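Local coordinates for protein DNA gyrase, B subunit, truncated (PDB 3CWV) that probably catalyses, as the B subunit of a gyrase-type topoisomerase II, the ATP-dependent breakage, passage and rejoining of double-stranded DNA, at residues A[30-35]-A[171-176]; A[62-67]-A[167-172]; A[286-291]-A[335-340]; A[342-345]-A[349-352]. All blocks are in the same frame, centred on the assembly; numbering follows the deposited sequence.

The four contacts fall into two groups along the chain. Contacts 1 and 2 lie in the N-terminal part, the ATPase portion in GyrB relatives, and their centres are 7 Å apart. They share Arg171 and Ala172 at the start of helix 171-184. They also touch directly, with Val35 CG2 3.5 Å from Phe169 CE1, so that Phe169 ties strand 64-70 to helix 28-47. Contacts 3 and 4 belong to the region 208-360, the transducer in this family. Both draw on helix 328-345, with centres 11 Å apart. The centres of contacts 1 and 3 are about 39 Å apart, on opposite sides of the chain's centre, with no atoms meeting.

Contact 1. Residues A[30-35]-A[171-176]; sequences GLHHLV and RARLSR
His32 and Leu174 face each other, CA atoms 8.0 Å apart, where helices 28-47 and 171-184 run side by side with local axes 11.3 Å apart and 36° from parallel. Side chains from both helices bridge this spacing. On one flank the guanidinium of Arg173 lies flat over a face of the His32 imidazole, with group centres 4.2 Å apart and planes inclined by only 23°. The overlap is offset, with NH1 over the rim of the ring. Arg173 reaches this position because its chain folds at the CG-CD bond (chi3 60°), which also sets the CD methylene over the same face in a CH-pi contact, 4.2 Å from the ring centroid. The two side chains cross nearly at right angles, the ring being met by the later part of the arginine chain.

Leu174 approaches differently. Its CD2 methyl abuts the edge of the imidazole in the ring plane and meets Val35 CG1 tip to tip at 3.9 Å. Behind it, Phe192 and Val58 pack on Leu174 from neighbouring strands of the sheet, while Leu56 lies against Val35. The far end of Arg173 is anchored by a salt bridge from NH2 to Glu28 OE1, at the beginning of the other helix.

Pairing with Glu28 and stacking on His32 would together restrict the rotation of the guanidinium. The contact thus lays a cation, already matched by a carboxylate, flat on a buried ring, next to the apolar meeting of Leu174 and Val35.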
loop_
_atom_site.group_PDB
_atom_site.type_symbol
_atom_site.label_atom_id
_atom_site.label_comp_id
_atom_site.label_asym_id
_atom_site.label_seq_id
_atom_site.Cartn_x
_atom_site.Cartn_y
_atom_site.Cartn_z
ATOM N N GLY A 30 -16.779 4.175 0.587
ATOM C CA GLY A 30 -16.501 4.008 2.009
ATOM C C GLY A 30 -16.497 2.556 2.414
ATOM O O GLY A 30 -15.683 2.132 3.256
ATOM N N LEU A 31 -17.417 1.790 1.825
ATOM C CA LEU A 31 -17.473 0.346 2.056
ATOM C C LEU A 31 -16.144 -0.299 1.726
ATOM O O LEU A 31 -15.642 -1.091 2.507
ATOM C CB LEU A 31 -18.541 -0.317 1.171
ATOM C CG LEU A 31 -18.642 -1.833 1.334
ATOM C CD1 LEU A 31 -19.268 -2.203 2.694
ATOM C CD2 LEU A 31 -19.418 -2.485 0.151
ATOM N N HIS A 32 -15.591 0.022 0.550
ATOM C CA HIS A 32 -14.307 -0.565 0.153
ATOM C C HIS A 32 -13.152 -0.047 1.015
ATOM O O HIS A 32 -12.204 -0.777 1.309
ATOM C CB HIS A 32 -14.045 -0.335 -1.327
ATOM C CG HIS A 32 -14.955 -1.153 -2.188
ATOM N ND1 HIS A 32 -14.622 -2.414 -2.638
ATOM C CD2 HIS A 32 -16.236 -0.946 -2.561
ATOM C CE1 HIS A 32 -15.646 -2.923 -3.306
ATOM N NE2 HIS A 32 -16.638 -2.048 -3.279
ATOM N N HIS A 33 -13.254 1.203 1.435
ATOM C CA HIS A 33 -12.248 1.757 2.367
ATOM C C HIS A 33 -12.079 1.009 3.669
ATOM O O HIS A 33 -10.981 0.924 4.195
ATOM C CB HIS A 33 -12.466 3.238 2.574
ATOM C CG HIS A 33 -11.823 4.044 1.494
ATOM N ND1 HIS A 33 -12.155 3.885 0.165
ATOM C CD2 HIS A 33 -10.787 4.912 1.523
ATOM C CE1 HIS A 33 -11.388 4.668 -0.574
ATOM N NE2 HIS A 33 -10.560 5.313 0.229
ATOM N N LEU A 34 -13.143 0.393 4.156
ATOM C CA LEU A 34 -13.010 -0.428 5.350
ATOM C C LEU A 34 -11.993 -1.532 5.137
ATOM O O LEU A 34 -11.214 -1.867 6.047
ATOM C CB LEU A 34 -14.369 -1.029 5.741
ATOM C CG LEU A 34 -15.535 -0.063 5.974
ATOM C CD1 LEU A 34 -16.711 -0.928 6.455
ATOM C CD2 LEU A 34 -15.216 1.022 7.015
ATOM N N VAL A 35 -12.005 -2.120 3.953
ATOM C CA VAL A 35 -11.024 -3.144 3.593
ATOM C C VAL A 35 -9.642 -2.548 3.372
ATOM O O VAL A 35 -8.633 -3.124 3.823
ATOM C CB VAL A 35 -11.427 -3.888 2.291
ATOM C CG1 VAL A 35 -10.422 -4.998 2.014
ATOM C CG2 VAL A 35 -12.816 -4.493 2.466
ATOM N N ARG A 171 -14.900 -7.790 -6.002
ATOM C CA ARG A 171 -13.756 -8.709 -5.867
ATOM C C ARG A 171 -12.548 -8.325 -6.713
ATOM O O ARG A 171 -11.393 -8.456 -6.269
ATOM C CB ARG A 171 -14.141 -10.145 -6.218
ATOM C CG ARG A 171 -14.430 -11.029 -5.050
ATOM C CD ARG A 171 -15.756 -10.698 -4.467
ATOM N NE ARG A 171 -16.391 -11.882 -3.898
ATOM C CZ ARG A 171 -17.580 -11.873 -3.304
ATOM N NH1 ARG A 171 -18.082 -12.999 -2.805
ATOM N NH2 ARG A 171 -18.266 -10.734 -3.209
ATOM N N ALA A 172 -12.817 -7.860 -7.932
ATOM C CA ALA A 172 -11.752 -7.454 -8.851
ATOM C C ALA A 172 -10.918 -6.300 -8.320
ATOM O O ALA A 172 -9.680 -6.307 -8.445
ATOM C CB ALA A 172 -12.336 -7.089 -10.239
ATOM N N ARG A 173 -11.563 -5.273 -7.766
ATOM C CA ARG A 173 -10.770 -4.152 -7.246
ATOM C C ARG A 173 -10.001 -4.500 -5.956
ATOM O O ARG A 173 -8.898 -4.013 -5.747
ATOM C CB ARG A 173 -11.605 -2.869 -7.101
ATOM C CG ARG A 173 -12.128 -2.573 -5.748
ATOM C CD ARG A 173 -12.777 -1.205 -5.735
ATOM N NE ARG A 173 -13.886 -1.156 -6.682
ATOM C CZ ARG A 173 -14.914 -0.315 -6.596
ATOM N NH1 ARG A 173 -14.967 0.582 -5.617
ATOM N NH2 ARG A 173 -15.891 -0.377 -7.492
ATOM N N LEU A 174 -10.578 -5.349 -5.112
ATOM C CA LEU A 174 -9.867 -5.881 -3.944
ATOM C C LEU A 174 -8.642 -6.720 -4.345
ATOM O O LEU A 174 -7.558 -6.527 -3.773
ATOM C CB LEU A 174 -10.813 -6.654 -3.006
ATOM C CG LEU A 174 -11.961 -5.859 -2.350
ATOM C CD1 LEU A 174 -12.657 -6.769 -1.369
ATOM C CD2 LEU A 174 -11.475 -4.542 -1.664
ATOM N N SER A 175 -8.783 -7.617 -5.333
ATOM C CA SER A 175 -7.623 -8.373 -5.864
ATOM C C SER A 175 -6.555 -7.466 -6.433
ATOM O O SER A 175 -5.367 -7.691 -6.196
ATOM C CB SER A 175 -7.993 -9.408 -6.949
ATOM O OG SER A 175 -9.212 -10.037 -6.650
ATOM N N ARG A 176 -6.957 -6.441 -7.188
ATOM C CA ARG A 176 -5.987 -5.459 -7.683
ATOM C C ARG A 176 -5.225 -4.756 -6.557
ATOM O O ARG A 176 -4.042 -4.512 -6.691
ATOM C CB ARG A 176 -6.645 -4.418 -8.592
ATOM C CG ARG A 176 -6.869 -4.906 -10.025
ATOM C CD ARG A 176 -7.270 -3.767 -10.943
ATOM N NE ARG A 176 -8.576 -3.220 -10.580
ATOM C CZ ARG A 176 -9.739 -3.727 -10.985
ATOM N NH1 ARG A 176 -9.761 -4.797 -11.767
ATOM N NH2 ARG A 176 -10.877 -3.166 -10.604
#

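Contact 2. Residues A[62-67]-A[167-172]; sequences GSIALF and LAFDRA
The turn between antiparallel strands 53-58 and 64-70, and the first residue of the second strand, bring Gly62 and Ile64 against Phe169, in the loop that leads into helix 171-184. Ile64 lies over one face of the phenyl ring. Its CD1 methyl is 3.6 Å from the ring centroid, 17° off the ring normal, in a CH-pi contact. CG1 sits closer to the rim, only 3.3 Å from Phe169 CE2, which makes this corner tight. CG1 stands anti to the carbonyl carbon of Ile64 (chi1 -72°), and chi2 of -77° places CD1 over the ring face. Gly62 O comes at the ring edge, in its plane, 3.4 Å from Phe169 CE2.

As in the GHKL ATPase fold of GyrB relatives, helices here pack on a mixed beta sheet. Phe169 fills the angle between them, touching Leu31 and Val35 of helix 28-47 as well as Pro159 of strand 151-159, while its ring stands edge-to-face with His32. Farther out along the loop, a water donates to both Gly62 O and Leu167 O, each at 2.8 Å, and so bridges two backbone carbonyls. One residue past Phe169, Asp170 occupies the N-cap position of helix 171-184, its OD1 accepting from Arg173 N.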
loop_
_atom_site.group_PDB
_atom_site.type_symbol
_atom_site.label_atom_id
_atom_site.label_comp_id
_atom_site.label_asym_id
_atom_site.label_seq_id
_atom_site.Cartn_x
_atom_site.Cartn_y
_atom_site.Cartn_z
ATOM N N GLY A 62 -20.891 -11.329 2.645
ATOM C CA GLY A 62 -20.516 -9.910 2.706
ATOM C C GLY A 62 -19.491 -9.575 3.794
ATOM O O GLY A 62 -19.144 -8.402 4.002
ATOM N N SER A 63 -19.006 -10.606 4.485
ATOM C CA SER A 63 -17.960 -10.410 5.485
ATOM C C SER A 63 -16.578 -10.343 4.811
ATOM O O SER A 63 -16.405 -10.710 3.644
ATOM C CB SER A 63 -18.002 -11.517 6.543
ATOM O OG SER A 63 -17.447 -12.723 6.040
ATOM N N ILE A 64 -15.587 -9.884 5.573
ATOM C CA ILE A 64 -14.242 -9.688 5.068
ATOM C C ILE A 64 -13.324 -10.233 6.157
ATOM O O ILE A 64 -13.561 -9.978 7.337
ATOM C CB ILE A 64 -13.933 -8.169 4.939
ATOM C CG1 ILE A 64 -14.697 -7.552 3.771
ATOM C CG2 ILE A 64 -12.407 -7.905 4.747
ATOM C CD1 ILE A 64 -14.108 -7.858 2.383
ATOM N N ALA A 65 -12.300 -10.986 5.798
ATOM C CA ALA A 65 -11.308 -11.294 6.847
ATOM C C ALA A 65 -9.914 -11.004 6.333
ATOM O O ALA A 65 -9.607 -11.267 5.159
ATOM C CB ALA A 65 -11.421 -12.752 7.310
ATOM N N LEU A 66 -9.057 -10.470 7.205
ATOM C CA LEU A 66 -7.648 -10.288 6.850
ATOM C C LEU A 66 -6.827 -10.999 7.919
ATOM O O LEU A 66 -7.083 -10.794 9.111
ATOM C CB LEU A 66 -7.295 -8.791 6.812
ATOM C CG LEU A 66 -5.807 -8.540 6.468
ATOM C CD1 LEU A 66 -5.652 -8.156 5.056
ATOM C CD2 LEU A 66 -5.206 -7.516 7.378
ATOM N N PHE A 67 -5.907 -11.867 7.491
ATOM C CA PHE A 67 -4.941 -12.492 8.396
ATOM C C PHE A 67 -3.529 -12.041 8.052
ATOM O O PHE A 67 -3.184 -11.918 6.873
ATOM C CB PHE A 67 -5.038 -14.026 8.345
ATOM C CG PHE A 67 -3.931 -14.721 9.112
ATOM C CD1 PHE A 67 -4.047 -14.931 10.473
ATOM C CD2 PHE A 67 -2.762 -15.119 8.466
ATOM C CE1 PHE A 67 -3.018 -15.537 11.200
ATOM C CE2 PHE A 67 -1.730 -15.731 9.178
ATOM C CZ PHE A 67 -1.861 -15.946 10.544
ATOM N N LEU A 167 -23.579 -3.152 0.160
ATOM C CA LEU A 167 -22.834 -4.100 0.966
ATOM C C LEU A 167 -22.001 -5.068 0.135
ATOM O O LEU A 167 -21.254 -5.877 0.681
ATOM C CB LEU A 167 -23.771 -4.869 1.916
ATOM C CG LEU A 167 -24.622 -4.045 2.880
ATOM C CD1 LEU A 167 -25.649 -4.940 3.589
ATOM C CD2 LEU A 167 -23.737 -3.251 3.903
ATOM N N ALA A 168 -22.109 -4.989 -1.183
ATOM C CA ALA A 168 -21.399 -5.928 -2.027
ATOM C C ALA A 168 -19.982 -5.441 -2.375
ATOM O O ALA A 168 -19.800 -4.342 -2.855
ATOM C CB ALA A 168 -22.225 -6.230 -3.298
ATOM N N PHE A 169 -18.968 -6.252 -2.088
ATOM C CA PHE A 169 -17.601 -5.899 -2.489
ATOM C C PHE A 169 -17.301 -6.264 -3.925
ATOM O O PHE A 169 -17.707 -7.323 -4.390
ATOM C CB PHE A 169 -16.593 -6.589 -1.571
ATOM C CG PHE A 169 -16.623 -6.070 -0.177
ATOM C CD1 PHE A 169 -16.075 -4.818 0.123
ATOM C CD2 PHE A 169 -17.226 -6.804 0.836
ATOM C CE1 PHE A 169 -16.105 -4.335 1.425
ATOM C CE2 PHE A 169 -17.265 -6.315 2.130
ATOM C CZ PHE A 169 -16.701 -5.073 2.424
ATOM N N ASP A 170 -16.584 -5.383 -4.620
ATOM C CA ASP A 170 -16.069 -5.628 -5.955
ATOM C C ASP A 170 -14.796 -6.480 -5.772
ATOM O O ASP A 170 -13.744 -5.949 -5.399
ATOM C CB ASP A 170 -15.741 -4.279 -6.602
ATOM C CG ASP A 170 -15.268 -4.403 -8.049
ATOM O OD1 ASP A 170 -14.644 -5.416 -8.433
ATOM O OD2 ASP A 170 -15.528 -3.460 -8.819
ATOM N N ARG A 171 -14.900 -7.790 -6.002
ATOM C CA ARG A 171 -13.756 -8.709 -5.867
ATOM C C ARG A 171 -12.548 -8.325 -6.713
ATOM O O ARG A 171 -11.393 -8.456 -6.269
ATOM C CB ARG A 171 -14.141 -10.145 -6.218
ATOM C CG ARG A 171 -14.430 -11.029 -5.050
ATOM C CD ARG A 171 -15.756 -10.698 -4.467
ATOM N NE ARG A 171 -16.391 -11.882 -3.898
ATOM C CZ ARG A 171 -17.580 -11.873 -3.304
ATOM N NH1 ARG A 171 -18.082 -12.999 -2.805
ATOM N NH2 ARG A 171 -18.266 -10.734 -3.209
ATOM N N ALA A 172 -12.817 -7.860 -7.932
ATOM C CA ALA A 172 -11.752 -7.454 -8.851
ATOM C C ALA A 172 -10.918 -6.300 -8.320
ATOM O O ALA A 172 -9.680 -6.307 -8.445
ATOM C CB ALA A 172 -12.336 -7.089 -10.239
HETATM O O HOH W 1 -20.590 -6.138 3.344
#

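Contact 3. Residues A[286-291]-A[335-340]; sequences ETRGAF and QLQPLF
Arg288 and Gln337 come from opposite directions and approach through one nitrogen and one oxygen. Gln337 OE1 lies 2.6 Å from Arg288 NH2, near the guanidinium plane at its edge, but the angle is too poor for a hydrogen bond and the exact separation is doubtful. The amide and guanidinium planes stand 58° apart, so the two groups are twisted rather than coplanar. What remains is the proximity of a positive group and a carbonyl oxygen.

The polar partner of Arg288 NH2 is Gln274 O of helix 267-284, while Gln337 OE1 has a weak bond from Arg333 NH2, one turn back on its own helix. Both side chains are long and straight: Arg288 is extended from CG to NE, and Gln337 has CG anti to its backbone nitrogen (chi1 -166°) before running on extended. That reach spans the 12.4 Å between Arg288 CA and Gln337 CA.

Farther out, Arg288 starts a short 3-10 turn, held by Ala290 N to Thr287 O at 2.8 Å and Phe291 N to Arg288 O at 3.0 Å. Arg277 of helix 267-284 donates to Arg288 O. On the other side, helix 328-345 kinks at Pro338, and Leu336 and Phe340 pack on both helix 267-284 and strand 228-234.

Two helices against a mixed sheet, with helix 267-284 in the connection between parallel strands 252-257 and 300-307, are consistent with the S5-like fold of the GyrB transducer.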
loop_
_atom_site.group_PDB
_atom_site.type_symbol
_atom_site.label_atom_id
_atom_site.label_comp_id
_atom_site.label_asym_id
_atom_site.label_seq_id
_atom_site.Cartn_x
_atom_site.Cartn_y
_atom_site.Cartn_z
ATOM N N GLU A 286 22.400 19.039 -24.778
ATOM C CA GLU A 286 21.358 20.057 -24.854
ATOM C C GLU A 286 20.912 20.522 -23.460
ATOM O O GLU A 286 21.602 20.295 -22.453
ATOM C CB GLU A 286 20.163 19.537 -25.651
ATOM C CG GLU A 286 19.676 20.505 -26.721
ATOM C CD GLU A 286 19.905 19.995 -28.137
ATOM O OE1 GLU A 286 19.007 20.207 -28.984
ATOM O OE2 GLU A 286 20.961 19.371 -28.404
ATOM N N THR A 287 19.755 21.177 -23.420
ATOM C CA THR A 287 19.208 21.741 -22.194
ATOM C C THR A 287 17.924 20.989 -21.805
ATOM O O THR A 287 17.287 20.372 -22.665
ATOM C CB THR A 287 18.926 23.249 -22.391
ATOM O OG1 THR A 287 19.026 23.932 -21.139
ATOM C CG2 THR A 287 17.546 23.493 -23.023
ATOM N N ARG A 288 17.555 21.032 -20.521
ATOM C CA ARG A 288 16.367 20.317 -20.024
ATOM C C ARG A 288 15.103 20.637 -20.814
ATOM O O ARG A 288 14.241 19.773 -20.978
ATOM C CB ARG A 288 16.115 20.610 -18.538
ATOM C CG ARG A 288 16.900 19.741 -17.560
ATOM C CD ARG A 288 16.218 19.700 -16.180
ATOM N NE ARG A 288 16.842 18.714 -15.292
ATOM C CZ ARG A 288 17.748 19.002 -14.360
ATOM N NH1 ARG A 288 18.141 20.253 -14.172
ATOM N NH2 ARG A 288 18.268 18.039 -13.615
ATOM N N GLY A 289 14.993 21.876 -21.295
ATOM C CA GLY A 289 13.837 22.305 -22.084
ATOM C C GLY A 289 13.704 21.579 -23.412
ATOM O O GLY A 289 12.615 21.510 -23.990
ATOM N N ALA A 290 14.821 21.033 -23.889
ATOM C CA ALA A 290 14.847 20.219 -25.108
ATOM C C ALA A 290 14.141 18.883 -24.888
ATOM O O ALA A 290 13.669 18.248 -25.840
ATOM C CB ALA A 290 16.280 19.989 -25.557
ATOM N N PHE A 291 14.064 18.469 -23.625
ATOM C CA PHE A 291 13.409 17.226 -23.261
ATOM C C PHE A 291 12.230 17.437 -22.317
ATOM O O PHE A 291 12.327 17.120 -21.133
ATOM C CB PHE A 291 14.431 16.265 -22.652
ATOM C CG PHE A 291 15.480 15.826 -23.627
ATOM C CD1 PHE A 291 15.226 14.788 -24.516
ATOM C CD2 PHE A 291 16.710 16.468 -23.683
ATOM C CE1 PHE A 291 16.191 14.386 -25.436
ATOM C CE2 PHE A 291 17.681 16.072 -24.609
ATOM C CZ PHE A 291 17.416 15.034 -25.487
ATOM N N GLN A 335 20.780 11.847 -6.223
ATOM C CA GLN A 335 21.071 10.422 -6.231
ATOM C C GLN A 335 20.938 9.833 -7.636
ATOM O O GLN A 335 21.774 9.029 -8.058
ATOM C CB GLN A 335 20.117 9.671 -5.290
ATOM C CG GLN A 335 20.361 8.156 -5.196
ATOM C CD GLN A 335 21.470 7.803 -4.230
ATOM O OE1 GLN A 335 22.005 8.673 -3.543
ATOM N NE2 GLN A 335 21.803 6.519 -4.151
ATOM N N LEU A 336 19.883 10.204 -8.349
ATOM C CA LEU A 336 19.541 9.469 -9.563
ATOM C C LEU A 336 20.149 10.019 -10.844
ATOM O O LEU A 336 20.377 9.262 -11.790
ATOM C CB LEU A 336 18.034 9.365 -9.735
ATOM C CG LEU A 336 17.281 8.626 -8.630
ATOM C CD1 LEU A 336 15.854 8.457 -9.091
ATOM C CD2 LEU A 336 17.923 7.265 -8.345
ATOM N N GLN A 337 20.388 11.330 -10.894
ATOM C CA GLN A 337 20.882 11.932 -12.141
ATOM C C GLN A 337 22.183 11.311 -12.672
ATOM O O GLN A 337 22.242 10.973 -13.847
ATOM C CB GLN A 337 20.975 13.455 -12.058
ATOM C CG GLN A 337 21.160 14.106 -13.418
ATOM C CD GLN A 337 20.819 15.565 -13.415
ATOM O OE1 GLN A 337 19.665 15.940 -13.214
ATOM N NE2 GLN A 337 21.816 16.408 -13.648
ATOM N N PRO A 338 23.208 11.133 -11.813
ATOM C CA PRO A 338 24.444 10.476 -12.279
ATOM C C PRO A 338 24.283 8.978 -12.595
ATOM O O PRO A 338 24.978 8.459 -13.476
ATOM C CB PRO A 338 25.425 10.666 -11.118
ATOM C CG PRO A 338 24.620 11.070 -9.943
ATOM C CD PRO A 338 23.311 11.602 -10.421
ATOM N N LEU A 339 23.384 8.303 -11.879
ATOM C CA LEU A 339 23.053 6.910 -12.172
ATOM C C LEU A 339 22.364 6.754 -13.513
ATOM O O LEU A 339 22.647 5.805 -14.231
ATOM C CB LEU A 339 22.189 6.301 -11.064
ATOM C CG LEU A 339 22.792 6.158 -9.662
ATOM C CD1 LEU A 339 21.773 5.550 -8.692
ATOM C CD2 LEU A 339 24.076 5.328 -9.656
ATOM N N PHE A 340 21.468 7.683 -13.849
ATOM C CA PHE A 340 20.785 7.679 -15.127
ATOM C C PHE A 340 21.801 7.925 -16.262
ATOM O O PHE A 340 21.741 7.252 -17.294
ATOM C CB PHE A 340 19.734 8.785 -15.196
ATOM C CG PHE A 340 18.313 8.374 -14.794
ATOM C CD1 PHE A 340 17.654 7.324 -15.418
ATOM C CD2 PHE A 340 17.618 9.122 -13.830
ATOM C CE1 PHE A 340 16.330 6.999 -15.082
ATOM C CE2 PHE A 340 16.322 8.812 -13.479
ATOM C CZ PHE A 340 15.663 7.744 -14.101
#

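Contact 4. Residues A[342-345]-A[349-352]; sequences ELLR and VTPA
Thr350 lays its hydroxyl against the side chain and carbonyl of Leu344. OG1 is 3.5 Å from Leu344 CB and equally far from Leu344 CD2, while the CG2 methyl sits 3.9 Å from Leu344 CB, so both branches of the threonine rest on the leucine. OG1 stands anti to the carbonyl carbon of Thr350 (chi1 -41°), and this turns it toward Leu344 O, to which it donates a hydrogen bond. The modelled length of 2.5 Å is very short, and its exact value is doubtful. The same hydroxyl is also hydrogen-bonded to His347 O, so two backbone carbonyls lie beside it.

Here a short connection links helix 328-345 to helix 350-354, whose first residues continue in broadly the same sense, in the transducer region of this family. The threonine bonds back across the connection to Leu344 O. Inside it, His347 ND1 accepts from Val349 N.

Leu344 also packs on Leu276, Leu280 and Leu283 of helix 267-284, and Leu283 touches Thr350 as well. Thr350 is buried, with a leucine of the neighbouring helix beside it and the two carbonyls as its polar partners. Leu344 CD2 approaches Val349 CG1 loosely, at 4.3 Å. On the outer side of helix 328-345, Arg345 NE forms a salt bridge with Glu342 OE2 at 3.4 Å, one turn earlier on the same helix.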
loop_
_atom_site.group_PDB
_atom_site.type_symbol
_atom_site.label_atom_id
_atom_site.label_comp_id
_atom_site.label_asym_id
_atom_site.label_seq_id
_atom_site.Cartn_x
_atom_site.Cartn_y
_atom_site.Cartn_z
ATOM N N GLU A 342 25.173 7.318 -16.412
ATOM C CA GLU A 342 25.962 6.119 -16.643
ATOM C C GLU A 342 25.127 4.982 -17.232
ATOM O O GLU A 342 25.504 4.364 -18.231
ATOM C CB GLU A 342 26.615 5.671 -15.348
ATOM C CG GLU A 342 27.352 4.338 -15.443
ATOM C CD GLU A 342 28.723 4.416 -16.149
ATOM O OE1 GLU A 342 29.525 3.466 -15.979
ATOM O OE2 GLU A 342 29.005 5.409 -16.865
ATOM N N LEU A 343 23.979 4.725 -16.612
ATOM C CA LEU A 343 23.080 3.665 -17.035
ATOM C C LEU A 343 22.671 3.792 -18.486
ATOM O O LEU A 343 22.582 2.785 -19.205
ATOM C CB LEU A 343 21.821 3.713 -16.164
ATOM C CG LEU A 343 20.552 2.959 -16.493
ATOM C CD1 LEU A 343 19.840 2.774 -15.172
ATOM C CD2 LEU A 343 19.671 3.699 -17.468
ATOM N N LEU A 344 22.381 5.020 -18.908
ATOM C CA LEU A 344 21.781 5.239 -20.211
ATOM C C LEU A 344 22.812 5.157 -21.346
ATOM O O LEU A 344 22.438 5.057 -22.508
ATOM C CB LEU A 344 21.023 6.574 -20.265
ATOM C CG LEU A 344 19.655 6.726 -19.555
ATOM C CD1 LEU A 344 19.198 8.183 -19.486
ATOM C CD2 LEU A 344 18.574 5.881 -20.216
ATOM N N ARG A 345 24.096 5.180 -20.999
ATOM C CA ARG A 345 25.159 5.169 -22.008
ATOM C C ARG A 345 24.948 4.005 -22.961
ATOM O O ARG A 345 24.752 4.202 -24.170
ATOM C CB ARG A 345 26.547 5.080 -21.359
ATOM C CG ARG A 345 27.047 6.409 -20.801
ATOM C CD ARG A 345 28.397 6.274 -20.102
ATOM N NE ARG A 345 28.827 7.534 -19.487
ATOM C CZ ARG A 345 29.154 8.634 -20.169
ATOM N NH1 ARG A 345 29.097 8.648 -21.504
ATOM N NH2 ARG A 345 29.534 9.728 -19.519
ATOM N N VAL A 349 17.461 1.905 -24.990
ATOM C CA VAL A 349 16.445 2.929 -25.262
ATOM C C VAL A 349 16.979 4.339 -25.584
ATOM O O VAL A 349 16.287 5.142 -26.215
ATOM C CB VAL A 349 15.433 3.018 -24.076
ATOM C CG1 VAL A 349 15.969 3.945 -22.972
ATOM C CG2 VAL A 349 14.059 3.478 -24.568
ATOM N N THR A 350 18.198 4.629 -25.153
ATOM C CA THR A 350 18.728 6.002 -25.133
ATOM C C THR A 350 18.775 6.718 -26.494
ATOM O O THR A 350 18.269 7.841 -26.606
ATOM C CB THR A 350 20.100 6.041 -24.467
ATOM O OG1 THR A 350 20.089 5.186 -23.318
ATOM C CG2 THR A 350 20.482 7.476 -24.063
ATOM N N PRO A 351 19.363 6.078 -27.544
ATOM C CA PRO A 351 19.341 6.748 -28.854
ATOM C C PRO A 351 17.950 7.205 -29.262
ATOM O O PRO A 351 17.794 8.328 -29.732
ATOM C CB PRO A 351 19.876 5.674 -29.808
ATOM C CG PRO A 351 20.814 4.888 -28.935
ATOM C CD PRO A 351 20.094 4.796 -27.610
ATOM N N ALA A 352 16.947 6.354 -29.062
ATOM C CA ALA A 352 15.560 6.715 -29.358
ATOM C C ALA A 352 15.070 7.909 -28.540
ATOM O O ALA A 352 14.388 8.794 -29.064
ATOM C CB ALA A 352 14.640 5.520 -29.153
#